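Local coordinates for chitin oligosaccahride binding protein NagB1 (Paenibacillus sp. FPU-7, PDB 7EHP) that binds N,N'-diacetylchitobiose and N,N',N''-triacetylchitotriose as an extracellular solute-binding protein, probably delivering them to a sugar transporter of the cell, at residues R193-P198 and K388-A393; G219-K224 and C368-I373; D197-D202 and G271-G276; R138-L143 and F204-T209. All blocks are in the same frame, centred on the assembly; numbering follows the deposited sequence. Where two conformers were deposited one is given.

Interaction 1: residues R193-P198 and K388-A393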
loop_
_atom_site.group_PDB
_atom_site.type_symbol
_atom_site.label_atom_id
_atom_site.label_comp_id
_atom_site.label_asym_id
_atom_site.label_seq_id
_atom_site.Cartn_x
_atom_site.Cartn_y
_atom_site.Cartn_z
ATOM N N ARG A 193 -17.245 -6.720 15.671
ATOM C CA ARG A 193 -16.576 -5.519 16.143
ATOM C C ARG A 193 -17.205 -4.329 15.433
ATOM O O ARG A 193 -17.739 -4.466 14.330
ATOM C CB ARG A 193 -15.058 -5.580 15.893
ATOM C CG ARG A 193 -14.358 -6.830 16.452
ATOM C CD ARG A 193 -14.241 -6.814 17.997
ATOM N NE ARG A 193 -13.238 -5.889 18.539
ATOM C CZ ARG A 193 -11.913 -6.049 18.470
ATOM N NH1 ARG A 193 -11.380 -7.110 17.862
ATOM N NH2 ARG A 193 -11.110 -5.144 19.020
ATOM N N ARG A 194 -17.154 -3.161 16.065
ATOM C CA ARG A 194 -17.807 -1.974 15.528
ATOM C C ARG A 194 -16.819 -0.818 15.490
ATOM O O ARG A 194 -15.990 -0.675 16.392
ATOM C CB ARG A 194 -19.026 -1.591 16.369
ATOM C CG ARG A 194 -20.195 -2.582 16.284
ATOM C CD ARG A 194 -21.348 -2.162 17.223
ATOM N NE ARG A 194 -22.647 -2.663 16.764
ATOM C CZ ARG A 194 -23.730 -2.781 17.531
ATOM N NH1 ARG A 194 -23.686 -2.435 18.812
ATOM N NH2 ARG A 194 -24.863 -3.251 17.015
ATOM N N TRP A 195 -16.916 0.006 14.439
ATOM C CA TRP A 195 -16.085 1.209 14.335
ATOM C C TRP A 195 -16.242 2.114 15.554
ATOM O O TRP A 195 -15.306 2.841 15.925
ATOM C CB TRP A 195 -16.459 1.988 13.064
ATOM C CG TRP A 195 -16.039 1.322 11.750
ATOM C CD1 TRP A 195 -16.799 0.516 10.942
ATOM C CD2 TRP A 195 -14.762 1.445 11.104
ATOM N NE1 TRP A 195 -16.061 0.122 9.827
ATOM C CE2 TRP A 195 -14.811 0.682 9.913
ATOM C CE3 TRP A 195 -13.572 2.119 11.427
ATOM C CZ2 TRP A 195 -13.720 0.580 9.047
ATOM C CZ3 TRP A 195 -12.495 2.025 10.558
ATOM C CH2 TRP A 195 -12.577 1.259 9.382
ATOM N N THR A 196 -17.421 2.089 16.180
ATOM C CA THR A 196 -17.735 2.961 17.306
ATOM C C THR A 196 -17.187 2.431 18.625
ATOM O O THR A 196 -17.265 3.142 19.628
ATOM C CB THR A 196 -19.255 3.150 17.423
ATOM O OG1 THR A 196 -19.917 1.875 17.393
ATOM C CG2 THR A 196 -19.789 4.002 16.281
ATOM N N ASP A 197 -16.641 1.215 18.641
ATOM C CA ASP A 197 -16.159 0.632 19.886
ATOM C C ASP A 197 -15.063 1.508 20.489
ATOM O O ASP A 197 -14.255 2.087 19.752
ATOM C CB ASP A 197 -15.634 -0.789 19.644
ATOM C CG ASP A 197 -16.761 -1.810 19.434
ATOM O OD1 ASP A 197 -17.899 -1.523 19.851
ATOM O OD2 ASP A 197 -16.510 -2.914 18.882
ATOM N N PRO A 198 -15.009 1.631 21.825
ATOM C CA PRO A 198 -14.047 2.561 22.453
ATOM C C PRO A 198 -12.585 2.219 22.221
ATOM O O PRO A 198 -11.739 3.129 22.227
ATOM C CB PRO A 198 -14.409 2.466 23.942
ATOM C CG PRO A 198 -15.884 2.177 23.915
ATOM C CD PRO A 198 -16.016 1.162 22.794
ATOM N N LYS A 388 -22.577 2.968 10.555
ATOM C CA LYS A 388 -23.797 2.826 9.761
ATOM C C LYS A 388 -23.475 2.262 8.385
ATOM O O LYS A 388 -24.144 1.337 7.915
ATOM C CB LYS A 388 -24.531 4.166 9.646
ATOM C CG LYS A 388 -25.225 4.551 10.943
ATOM C CD LYS A 388 -26.074 5.807 10.829
ATOM C CE LYS A 388 -26.619 6.214 12.203
ATOM N NZ LYS A 388 -27.607 5.222 12.744
ATOM N N VAL A 389 -22.441 2.799 7.727
ATOM C CA VAL A 389 -22.068 2.293 6.409
ATOM C C VAL A 389 -21.596 0.852 6.518
ATOM O O VAL A 389 -21.885 0.019 5.650
ATOM C CB VAL A 389 -21.009 3.206 5.769
ATOM C CG1 VAL A 389 -20.453 2.584 4.492
ATOM C CG2 VAL A 389 -21.624 4.544 5.468
ATOM N N GLN A 390 -20.886 0.529 7.602
ATOM C CA GLN A 390 -20.432 -0.841 7.817
ATOM C C GLN A 390 -21.610 -1.803 7.930
ATOM O O GLN A 390 -21.574 -2.906 7.366
ATOM C CB GLN A 390 -19.567 -0.901 9.072
ATOM C CG GLN A 390 -18.855 -2.227 9.264
ATOM C CD GLN A 390 -17.923 -2.522 8.136
ATOM O OE1 GLN A 390 -16.870 -1.903 8.025
ATOM N NE2 GLN A 390 -18.291 -3.476 7.285
ATOM N N GLU A 391 -22.669 -1.404 8.649
ATOM C CA GLU A 391 -23.857 -2.250 8.756
ATOM C C GLU A 391 -24.497 -2.461 7.394
ATOM O O GLU A 391 -24.911 -3.579 7.058
ATOM C CB GLU A 391 -24.902 -1.648 9.705
ATOM C CG GLU A 391 -24.431 -0.990 10.986
ATOM C CD GLU A 391 -24.318 -1.953 12.138
ATOM O OE1 GLU A 391 -24.168 -1.500 13.302
ATOM O OE2 GLU A 391 -24.353 -3.168 11.859
ATOM N N ASP A 392 -24.626 -1.376 6.614
ATOM C CA ASP A 392 -25.227 -1.456 5.283
ATOM C C ASP A 392 -24.411 -2.351 4.359
ATOM O O ASP A 392 -24.966 -3.176 3.626
ATOM C CB ASP A 392 -25.347 -0.059 4.666
ATOM C CG ASP A 392 -26.439 0.778 5.298
ATOM O OD1 ASP A 392 -26.992 0.365 6.340
ATOM O OD2 ASP A 392 -26.750 1.851 4.737
ATOM N N ALA A 393 -23.085 -2.177 4.363
ATOM C CA ALA A 393 -22.211 -3.003 3.536
ATOM C C ALA A 393 -22.350 -4.476 3.893
ATOM O O ALA A 393 -22.468 -5.329 3.008
ATOM C CB ALA A 393 -20.758 -2.544 3.684
#

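Interaction 2: residues G219-K224 and C368-I373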
loop_
_atom_site.group_PDB
_atom_site.type_symbol
_atom_site.label_atom_id
_atom_site.label_comp_id
_atom_site.label_asym_id
_atom_site.label_seq_id
_atom_site.Cartn_x
_atom_site.Cartn_y
_atom_site.Cartn_z
ATOM N N GLY A 219 -2.350 21.953 6.843
ATOM C CA GLY A 219 -2.674 22.305 5.469
ATOM C C GLY A 219 -2.654 21.144 4.495
ATOM O O GLY A 219 -2.576 21.371 3.284
ATOM N N SER A 220 -2.734 19.902 4.988
ATOM C CA SER A 220 -2.460 18.729 4.158
ATOM C C SER A 220 -3.556 18.436 3.144
ATOM O O SER A 220 -3.286 17.750 2.149
ATOM C CB SER A 220 -2.244 17.499 5.042
ATOM O OG SER A 220 -3.462 17.057 5.628
ATOM N N LEU A 221 -4.779 18.930 3.378
ATOM C CA LEU A 221 -5.889 18.700 2.464
ATOM C C LEU A 221 -5.617 19.251 1.073
ATOM O O LEU A 221 -6.228 18.787 0.107
ATOM C CB LEU A 221 -7.168 19.333 3.014
ATOM C CG LEU A 221 -7.883 18.630 4.168
ATOM C CD1 LEU A 221 -9.025 19.485 4.695
ATOM C CD2 LEU A 221 -8.389 17.269 3.730
ATOM N N GLY A 222 -4.725 20.223 0.943
ATOM C CA GLY A 222 -4.459 20.727 -0.385
ATOM C C GLY A 222 -3.400 19.995 -1.183
ATOM O O GLY A 222 -3.196 20.329 -2.351
ATOM N N GLN A 223 -2.723 19.003 -0.615
ATOM C CA GLN A 223 -1.532 18.423 -1.224
ATOM C C GLN A 223 -1.782 16.993 -1.676
ATOM O O GLN A 223 -2.265 16.163 -0.899
ATOM C CB GLN A 223 -0.362 18.464 -0.246
ATOM C CG GLN A 223 0.089 19.870 0.072
ATOM C CD GLN A 223 0.623 19.977 1.472
ATOM O OE1 GLN A 223 1.365 19.098 1.937
ATOM N NE2 GLN A 223 0.204 21.021 2.185
ATOM N N LYS A 224 -1.410 16.708 -2.923
ATOM C CA LYS A 224 -1.426 15.359 -3.476
ATOM C C LYS A 224 -0.389 14.481 -2.775
ATOM O O LYS A 224 0.585 14.968 -2.198
ATOM C CB LYS A 224 -1.138 15.392 -4.988
ATOM C CG LYS A 224 0.182 16.117 -5.392
ATOM C CD LYS A 224 0.334 16.335 -6.936
ATOM C CE LYS A 224 1.285 17.508 -7.304
ATOM N NZ LYS A 224 0.622 18.866 -7.377
ATOM N N CYS A 368 -14.694 10.719 5.341
ATOM C CA CYS A 368 -14.817 11.101 6.745
ATOM C C CYS A 368 -13.509 11.650 7.294
ATOM O O CYS A 368 -13.515 12.624 8.050
ATOM C CB CYS A 368 -15.281 9.913 7.578
ATOM S SG CYS A 368 -17.051 9.647 7.447
ATOM N N MET A 369 -12.375 11.051 6.926
ATOM C CA MET A 369 -11.101 11.545 7.444
ATOM C C MET A 369 -10.724 12.900 6.870
ATOM O O MET A 369 -10.114 13.715 7.577
ATOM C CB MET A 369 -9.993 10.531 7.192
ATOM C CG MET A 369 -10.160 9.243 7.988
ATOM S SD MET A 369 -10.390 9.495 9.777
ATOM C CE MET A 369 -8.746 10.007 10.262
ATOM N N GLN A 370 -11.084 13.181 5.623
ATOM C CA GLN A 370 -10.829 14.526 5.110
ATOM C C GLN A 370 -11.666 15.564 5.847
ATOM O O GLN A 370 -11.190 16.672 6.119
ATOM C CB GLN A 370 -11.077 14.569 3.610
ATOM C CG GLN A 370 -9.939 13.893 2.868
ATOM C CD GLN A 370 -10.273 13.634 1.435
ATOM O OE1 GLN A 370 -11.441 13.533 1.083
ATOM N NE2 GLN A 370 -9.257 13.533 0.592
ATOM N N GLU A 371 -12.909 15.215 6.199
ATOM C CA GLU A 371 -13.707 16.097 7.049
ATOM C C GLU A 371 -13.083 16.253 8.429
ATOM O O GLU A 371 -13.047 17.362 8.982
ATOM C CB GLU A 371 -15.136 15.562 7.170
ATOM C CG GLU A 371 -15.902 15.542 5.842
ATOM C CD GLU A 371 -15.929 16.897 5.166
ATOM O OE1 GLU A 371 -16.670 17.776 5.659
ATOM O OE2 GLU A 371 -15.204 17.096 4.160
ATOM N N LEU A 372 -12.571 15.157 9.006
ATOM C CA LEU A 372 -11.925 15.273 10.313
ATOM C C LEU A 372 -10.669 16.130 10.227
ATOM O O LEU A 372 -10.416 16.964 11.100
ATOM C CB LEU A 372 -11.573 13.897 10.873
ATOM C CG LEU A 372 -10.872 13.914 12.244
ATOM C CD1 LEU A 372 -11.822 14.274 13.374
ATOM C CD2 LEU A 372 -10.176 12.572 12.527
ATOM N N ILE A 373 -9.873 15.938 9.177
ATOM C CA ILE A 373 -8.667 16.738 9.000
ATOM C C ILE A 373 -9.032 18.204 8.792
ATOM O O ILE A 373 -8.342 19.102 9.282
ATOM C CB ILE A 373 -7.831 16.182 7.831
ATOM C CG1 ILE A 373 -7.265 14.803 8.187
ATOM C CG2 ILE A 373 -6.712 17.159 7.471
ATOM C CD1 ILE A 373 -6.730 13.987 6.963
#

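Interaction 3: residues D197-D202 and G271-G276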
loop_
_atom_site.group_PDB
_atom_site.type_symbol
_atom_site.label_atom_id
_atom_site.label_comp_id
_atom_site.label_asym_id
_atom_site.label_seq_id
_atom_site.Cartn_x
_atom_site.Cartn_y
_atom_site.Cartn_z
ATOM N N ASP A 197 -16.641 1.215 18.641
ATOM C CA ASP A 197 -16.159 0.632 19.886
ATOM C C ASP A 197 -15.063 1.508 20.489
ATOM O O ASP A 197 -14.255 2.087 19.752
ATOM C CB ASP A 197 -15.634 -0.789 19.644
ATOM C CG ASP A 197 -16.761 -1.810 19.434
ATOM O OD1 ASP A 197 -17.899 -1.523 19.851
ATOM O OD2 ASP A 197 -16.510 -2.914 18.882
ATOM N N PRO A 198 -15.009 1.631 21.825
ATOM C CA PRO A 198 -14.047 2.561 22.453
ATOM C C PRO A 198 -12.585 2.219 22.221
ATOM O O PRO A 198 -11.739 3.129 22.227
ATOM C CB PRO A 198 -14.409 2.466 23.942
ATOM C CG PRO A 198 -15.884 2.177 23.915
ATOM C CD PRO A 198 -16.016 1.162 22.794
ATOM N N ASP A 199 -12.251 0.939 22.031
ATOM C CA ASP A 199 -10.868 0.604 21.702
ATOM C C ASP A 199 -10.516 1.000 20.262
ATOM O O ASP A 199 -9.398 1.458 19.998
ATOM C CB ASP A 199 -10.602 -0.878 21.963
ATOM C CG ASP A 199 -11.448 -1.798 21.099
ATOM O OD1 ASP A 199 -12.487 -1.358 20.563
ATOM O OD2 ASP A 199 -11.074 -2.990 20.978
ATOM N N VAL A 200 -11.447 0.855 19.318
ATOM C CA VAL A 200 -11.214 1.410 17.982
ATOM C C VAL A 200 -11.062 2.925 18.074
ATOM O O VAL A 200 -10.066 3.496 17.612
ATOM C CB VAL A 200 -12.346 1.012 17.018
ATOM C CG1 VAL A 200 -12.253 1.822 15.707
ATOM C CG2 VAL A 200 -12.289 -0.457 16.730
ATOM N N ALA A 201 -12.027 3.584 18.740
ATOM C CA ALA A 201 -12.036 5.044 18.864
ATOM C C ALA A 201 -10.771 5.588 19.509
ATOM O O ALA A 201 -10.380 6.726 19.229
ATOM C CB ALA A 201 -13.261 5.492 19.679
ATOM N N ASP A 202 -10.134 4.822 20.398
ATOM C CA ASP A 202 -8.891 5.294 21.006
ATOM C C ASP A 202 -7.847 5.634 19.936
ATOM O O ASP A 202 -7.161 6.665 20.016
ATOM C CB ASP A 202 -8.366 4.234 21.988
ATOM C CG ASP A 202 -7.272 4.765 22.908
ATOM O OD1 ASP A 202 -7.633 5.454 23.884
ATOM O OD2 ASP A 202 -6.063 4.460 22.703
ATOM N N GLY A 271 0.439 0.666 24.065
ATOM C CA GLY A 271 -0.182 0.017 25.198
ATOM C C GLY A 271 -1.602 -0.375 24.862
ATOM O O GLY A 271 -2.554 -0.010 25.564
ATOM N N GLY A 272 -1.745 -1.097 23.752
ATOM C CA GLY A 272 -3.029 -1.550 23.265
ATOM C C GLY A 272 -2.860 -2.910 22.625
ATOM O O GLY A 272 -1.755 -3.452 22.560
ATOM N N LYS A 273 -3.975 -3.452 22.137
ATOM C CA LYS A 273 -4.068 -4.838 21.684
ATOM C C LYS A 273 -3.313 -5.105 20.391
ATOM O O LYS A 273 -3.227 -6.270 19.985
ATOM C CB LYS A 273 -5.545 -5.213 21.542
ATOM C CG LYS A 273 -6.342 -4.857 22.823
ATOM C CD LYS A 273 -7.774 -5.394 22.839
ATOM C CE LYS A 273 -8.783 -4.259 22.648
ATOM N NZ LYS A 273 -10.133 -4.600 23.179
ATOM N N GLY A 274 -2.750 -4.080 19.745
ATOM C CA GLY A 274 -2.042 -4.281 18.490
ATOM C C GLY A 274 -0.579 -3.893 18.564
ATOM O O GLY A 274 0.074 -3.699 17.531
ATOM N N ASP A 275 -0.052 -3.755 19.781
ATOM C CA ASP A 275 1.369 -3.481 19.923
ATOM C C ASP A 275 2.169 -4.635 19.332
ATOM O O ASP A 275 1.712 -5.782 19.290
ATOM C CB ASP A 275 1.757 -3.269 21.389
ATOM C CG ASP A 275 1.303 -1.921 21.928
ATOM O OD1 ASP A 275 0.715 -1.140 21.158
ATOM O OD2 ASP A 275 1.550 -1.622 23.115
ATOM N N GLY A 276 3.367 -4.308 18.849
ATOM C CA GLY A 276 4.283 -5.286 18.322
ATOM C C GLY A 276 3.993 -5.742 16.915
ATOM O O GLY A 276 4.725 -6.597 16.401
#

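Interaction 4: residues R138-L143 and F204-T209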
loop_
_atom_site.group_PDB
_atom_site.type_symbol
_atom_site.label_atom_id
_atom_site.label_comp_id
_atom_site.label_asym_id
_atom_site.label_seq_id
_atom_site.Cartn_x
_atom_site.Cartn_y
_atom_site.Cartn_z
ATOM N N ARG A 138 10.041 4.377 20.560
ATOM C CA ARG A 138 9.465 3.040 20.599
ATOM C C ARG A 138 8.082 2.990 21.227
ATOM O O ARG A 138 7.387 1.985 21.072
ATOM C CB ARG A 138 10.392 2.067 21.335
ATOM C CG ARG A 138 11.318 1.310 20.384
ATOM C CD ARG A 138 10.614 0.934 19.053
ATOM N NE ARG A 138 10.044 -0.417 19.044
ATOM C CZ ARG A 138 8.823 -0.738 19.469
ATOM N NH1 ARG A 138 8.004 0.192 19.917
ATOM N NH2 ARG A 138 8.415 -1.998 19.427
ATOM N N ARG A 139 7.643 4.046 21.899
ATOM C CA ARG A 139 6.300 4.053 22.462
ATOM C C ARG A 139 5.708 5.439 22.250
ATOM O O ARG A 139 6.403 6.360 21.825
ATOM C CB ARG A 139 6.317 3.656 23.939
ATOM C CG ARG A 139 6.686 2.205 24.163
ATOM C CD ARG A 139 6.264 1.733 25.541
ATOM N NE ARG A 139 6.897 2.537 26.579
ATOM C CZ ARG A 139 6.390 2.741 27.790
ATOM N NH1 ARG A 139 5.242 2.187 28.156
ATOM N NH2 ARG A 139 7.043 3.503 28.644
ATOM N N TRP A 140 4.411 5.585 22.562
ATOM C CA TRP A 140 3.698 6.829 22.260
ATOM C C TRP A 140 4.362 8.035 22.910
ATOM O O TRP A 140 4.573 9.069 22.259
ATOM C CB TRP A 140 2.234 6.727 22.701
ATOM C CG TRP A 140 1.423 7.952 22.357
ATOM C CD1 TRP A 140 1.116 9.001 23.188
ATOM C CD2 TRP A 140 0.831 8.258 21.092
ATOM N NE1 TRP A 140 0.374 9.933 22.514
ATOM C CE2 TRP A 140 0.178 9.499 21.227
ATOM C CE3 TRP A 140 0.785 7.599 19.857
ATOM C CZ2 TRP A 140 -0.517 10.094 20.179
ATOM C CZ3 TRP A 140 0.096 8.190 18.813
ATOM C CH2 TRP A 140 -0.553 9.426 18.984
ATOM N N GLU A 141 4.705 7.929 24.198
ATOM C CA GLU A 141 5.231 9.104 24.880
ATOM C C GLU A 141 6.588 9.515 24.321
ATOM O O GLU A 141 6.925 10.706 24.339
ATOM C CB GLU A 141 5.303 8.853 26.391
ATOM C CG GLU A 141 3.933 8.842 27.067
ATOM C CD GLU A 141 3.110 10.109 26.803
ATOM O OE1 GLU A 141 3.668 11.223 26.940
ATOM O OE2 GLU A 141 1.904 9.990 26.453
ATOM N N ASP A 142 7.370 8.559 23.805
ATOM C CA ASP A 142 8.581 8.921 23.071
ATOM C C ASP A 142 8.226 9.708 21.815
ATOM O O ASP A 142 8.847 10.733 21.511
ATOM C CB ASP A 142 9.385 7.674 22.674
ATOM C CG ASP A 142 9.667 6.729 23.840
ATOM O OD1 ASP A 142 10.181 7.197 24.873
ATOM O OD2 ASP A 142 9.418 5.502 23.691
ATOM N N LEU A 143 7.230 9.227 21.065
ATOM C CA LEU A 143 6.840 9.890 19.819
ATOM C C LEU A 143 6.451 11.342 20.062
ATOM O O LEU A 143 6.850 12.238 19.304
ATOM C CB LEU A 143 5.684 9.130 19.168
ATOM C CG LEU A 143 5.188 9.575 17.787
ATOM C CD1 LEU A 143 6.341 9.784 16.811
ATOM C CD2 LEU A 143 4.190 8.553 17.237
ATOM N N PHE A 204 -8.432 6.422 16.742
ATOM C CA PHE A 204 -8.893 7.621 16.040
ATOM C C PHE A 204 -8.589 8.877 16.849
ATOM O O PHE A 204 -8.178 9.906 16.287
ATOM C CB PHE A 204 -10.400 7.532 15.746
ATOM C CG PHE A 204 -10.739 6.736 14.490
ATOM C CD1 PHE A 204 -10.680 5.348 14.488
ATOM C CD2 PHE A 204 -11.119 7.383 13.318
ATOM C CE1 PHE A 204 -10.986 4.610 13.334
ATOM C CE2 PHE A 204 -11.422 6.667 12.160
ATOM C CZ PHE A 204 -11.365 5.273 12.161
ATOM N N LYS A 205 -8.781 8.817 18.174
ATOM C CA LYS A 205 -8.523 10.001 18.998
ATOM C C LYS A 205 -7.036 10.304 19.068
ATOM O O LYS A 205 -6.638 11.476 19.179
ATOM C CB LYS A 205 -9.111 9.815 20.406
ATOM C CG LYS A 205 -10.637 9.877 20.439
ATOM C CD LYS A 205 -11.183 9.815 21.864
ATOM C CE LYS A 205 -11.285 8.379 22.347
ATOM N NZ LYS A 205 -12.421 8.210 23.284
ATOM N N ARG A 206 -6.202 9.264 18.974
ATOM C CA ARG A 206 -4.758 9.476 18.945
ATOM C C ARG A 206 -4.345 10.158 17.658
ATOM O O ARG A 206 -3.459 11.012 17.656
ATOM C CB ARG A 206 -4.025 8.143 19.085
ATOM C CG ARG A 206 -3.978 7.645 20.516
ATOM C CD ARG A 206 -3.436 6.234 20.582
ATOM N NE ARG A 206 -3.586 5.674 21.921
ATOM C CZ ARG A 206 -2.798 5.977 22.945
ATOM N NH1 ARG A 206 -1.796 6.844 22.784
ATOM N NH2 ARG A 206 -3.013 5.417 24.132
ATOM N N TYR A 207 -4.941 9.731 16.552
ATOM C CA TYR A 207 -4.719 10.373 15.269
ATOM C C TYR A 207 -5.137 11.835 15.329
ATOM O O TYR A 207 -4.404 12.724 14.874
ATOM C CB TYR A 207 -5.515 9.604 14.215
ATOM C CG TYR A 207 -5.331 10.016 12.768
ATOM C CD1 TYR A 207 -5.957 11.156 12.246
ATOM C CD2 TYR A 207 -4.588 9.220 11.898
ATOM C CE1 TYR A 207 -5.808 11.504 10.891
ATOM C CE2 TYR A 207 -4.440 9.551 10.556
ATOM C CZ TYR A 207 -5.043 10.678 10.054
ATOM O OH TYR A 207 -4.872 10.965 8.702
ATOM N N ASP A 208 -6.332 12.096 15.880
ATOM C CA ASP A 208 -6.826 13.463 16.032
ATOM C C ASP A 208 -5.893 14.301 16.903
ATOM O O ASP A 208 -5.715 15.500 16.660
ATOM C CB ASP A 208 -8.240 13.439 16.624
ATOM C CG ASP A 208 -9.043 14.703 16.310
ATOM O OD1 ASP A 208 -8.758 15.393 15.306
ATOM O OD2 ASP A 208 -9.976 15.001 17.076
ATOM N N THR A 209 -5.286 13.687 17.929
ATOM C CA THR A 209 -4.308 14.409 18.743
ATOM C C THR A 209 -3.144 14.883 17.879
ATOM O O THR A 209 -2.672 16.013 18.016
ATOM C CB THR A 209 -3.819 13.515 19.902
ATOM O OG1 THR A 209 -4.835 13.408 20.916
ATOM C CG2 THR A 209 -2.549 14.068 20.541
#

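Interaction 1: residues R193-P198 and K388-A393
Trp195 and Gln390 are joined by a hydrogen bond in which two flat groups lie almost in one plane. The indole N-H at NE1 is donated to Gln390 OE1 over 2.8 Å, nearly straight at 165°, and reaches the oxygen in the carbonyl plane on a lone pair; ring and amide planes differ by just 11°. Gln390 can present its oxygen this way because CG stands anti to the backbone N (chi1 -170°) and the chain then bends at chi2. Its NE2 is held in turn by Gln358 and Asn394, which probably sets which end of the amide faces the indole.

Van der Waals contact follows the same edge, with Gln390 CB lying 3.6 Å from Trp195 CD1. In this solute-binding protein of the periplasmic-binding-protein clan, the loop between helices 184-190 and 198-213 thus docks on the C-terminal helix 379-396, with the Trp195 side chain about 12 Å from a bound N-acetylglucosamine. Phe188 stacks on the indole and Trp176 meets it edge to face.

The charged pair is looser. Arg194 NE lies 4.0 Å from Glu391 OE1, a long salt bridge with the guanidinium and carboxylate planes steeply inclined, and that same oxygen accepts a hydrogen bond from Gln387 NE2.

Interaction 2: residues G219-K224 and C368-I373
Leu221 lies against the last turn of a helix, where it meets Ile373 and Gln370 through van der Waals contact, most of it apolar, and no hydrogen bond links the two segments. Its CG rests 3.8 Å from Ile373 CG2, the branch that stands anti to the backbone N of Ile373 (chi1 -68° for CG1) and is thereby brought up to the 3-10 segment 220-222. One methyl, Leu221 CD2, packs 3.8 Å from Gln370 CB and touches Gln370 CG as well; it also sits 3.7 Å from the carbonyl Gln370 O. Trimming Leu221 to an alanine would remove CG and both methyls, and is likely to open a gap beside Ile373 CG2 and leave the aliphatic part of Gln370 without its neighbour.

The polar atoms find their partners in a third part of the chain, at Ser162. Ser220 OG approaches Ile373 CG2 to 3.7 Å, yet its hydrogen bond is with Ser162 OG. Likewise, Gln370 NE2 donates to the carbonyl of Ser162, and the two segments are therefore bridged indirectly by one loop residue.

The loop between helices 198-213 and 225-233 is in this way laid on the C-terminal end of helix 359-373, whose Ile373 also touches Leu211 of helix 198-213 and Ala168 of helix 165-180.

Interaction 3: residues D197-D202 and G271-G276
The first turn of helix 198-213 faces a type I beta turn, Gly272 to Asp275, with the closest alpha carbons, those of Asp199 and Gly272, 8.3 Å apart. One pair of side chains spans this distance. Lys273 NZ makes a salt bridge with Asp199 OD2, hydrogen-bonded over 2.9 Å, and the ammonium comes in from above the carboxylate plane, 36° out of it. The lysine chain meets the aspartate at about a right angle; its bend at chi3 (-108°) turns CE and NZ toward the carboxylate, and CE packs 3.9 Å from Asp199 CB.

Here a helix start is tied to the loop that follows strand 262-265 and leads into strand 277-288 of the mixed beta sheet, a surface tether between parts of the fold about seventy residues apart in sequence. Asp199 has a second cationic partner: OD2 also forms a salt bridge with Arg193 NH2. Two cations on one oxygen would probably stabilise its negative charge.

The turn has its own brace. Asp275 OD2 receives Gly271 N at 2.7 Å through its syn lone pair, with a weak second bond from Gly272 N, while OD1 accepts the amide of Val270. A backbone bond from Asp275 N to Gly272 O closes the turn. Helix 165-180 bonds to both segments, because Gly274 is backbone-bonded to Arg178 and Asp199 O accepts a hydrogen bond from Thr179 OG1.

Interaction 4: residues R138-L143 and F204-T209
This is a cation-pi contact at the protein surface, where Trp140 in the first turn of helix 140-152 meets Arg206 on helix 198-213. Arg206 CZ stands 4.7 Å from the centroid of the five-membered ring and only 12° off its normal. The guanidinium does not lie flat on the indole, however: the two planes are 77° apart, so that the guanidinium turns its edge to the ring face, with NH1 foremost. That nitrogen lies 3.4 Å from both Trp140 CG and CD2.

Trp140 reaches across with CG anti to its own backbone N (chi1 -177°), and Arg206 runs the opposite way past it, extended from CG to NE. Farther along the indole, the six-membered ring rests on the start of the arginine chain: Trp140 CH2 lies 3.7 Å from Arg206 CB and 3.6 Å from the carbonyl Arg206 O. Thr209 CG2 adds a loose touch at the ring edge, 4.5 Å from Trp140 CZ2.

A leucine in place of Trp140 would probably leave the NH1 end of Arg206 without its aromatic face and uncover the arginine's CB.

The charge itself is shared. Arg206 NE forms a salt bridge with Asp202 OD2, one turn back on the same helix, which probably steadies the guanidinium while NH1 faces the ring; the pi cloud probably supplements that carboxylate in offsetting the positive charge.

Followed from the N terminus, the chain first closes a loop at interaction 4, when helix 198-213 returns to the start of helix 140-152. Before that, the residues 193-198 have already opened interaction 1, and 197-202 interaction 3, which share Asp197 and Pro198; both cross interaction 4. Interaction 3 closes at the turn 271-276, after 219-224 has opened interaction 2, so these two cross as well. Interaction 2 closes on helix 359-373 and lies wholly within the span of interaction 1, which ends last on helix 379-396. Helix 198-213 joins the set: its Phe204 packs on Trp195 of interaction 1 and, with Tyr207, on Met369 beside interaction 2.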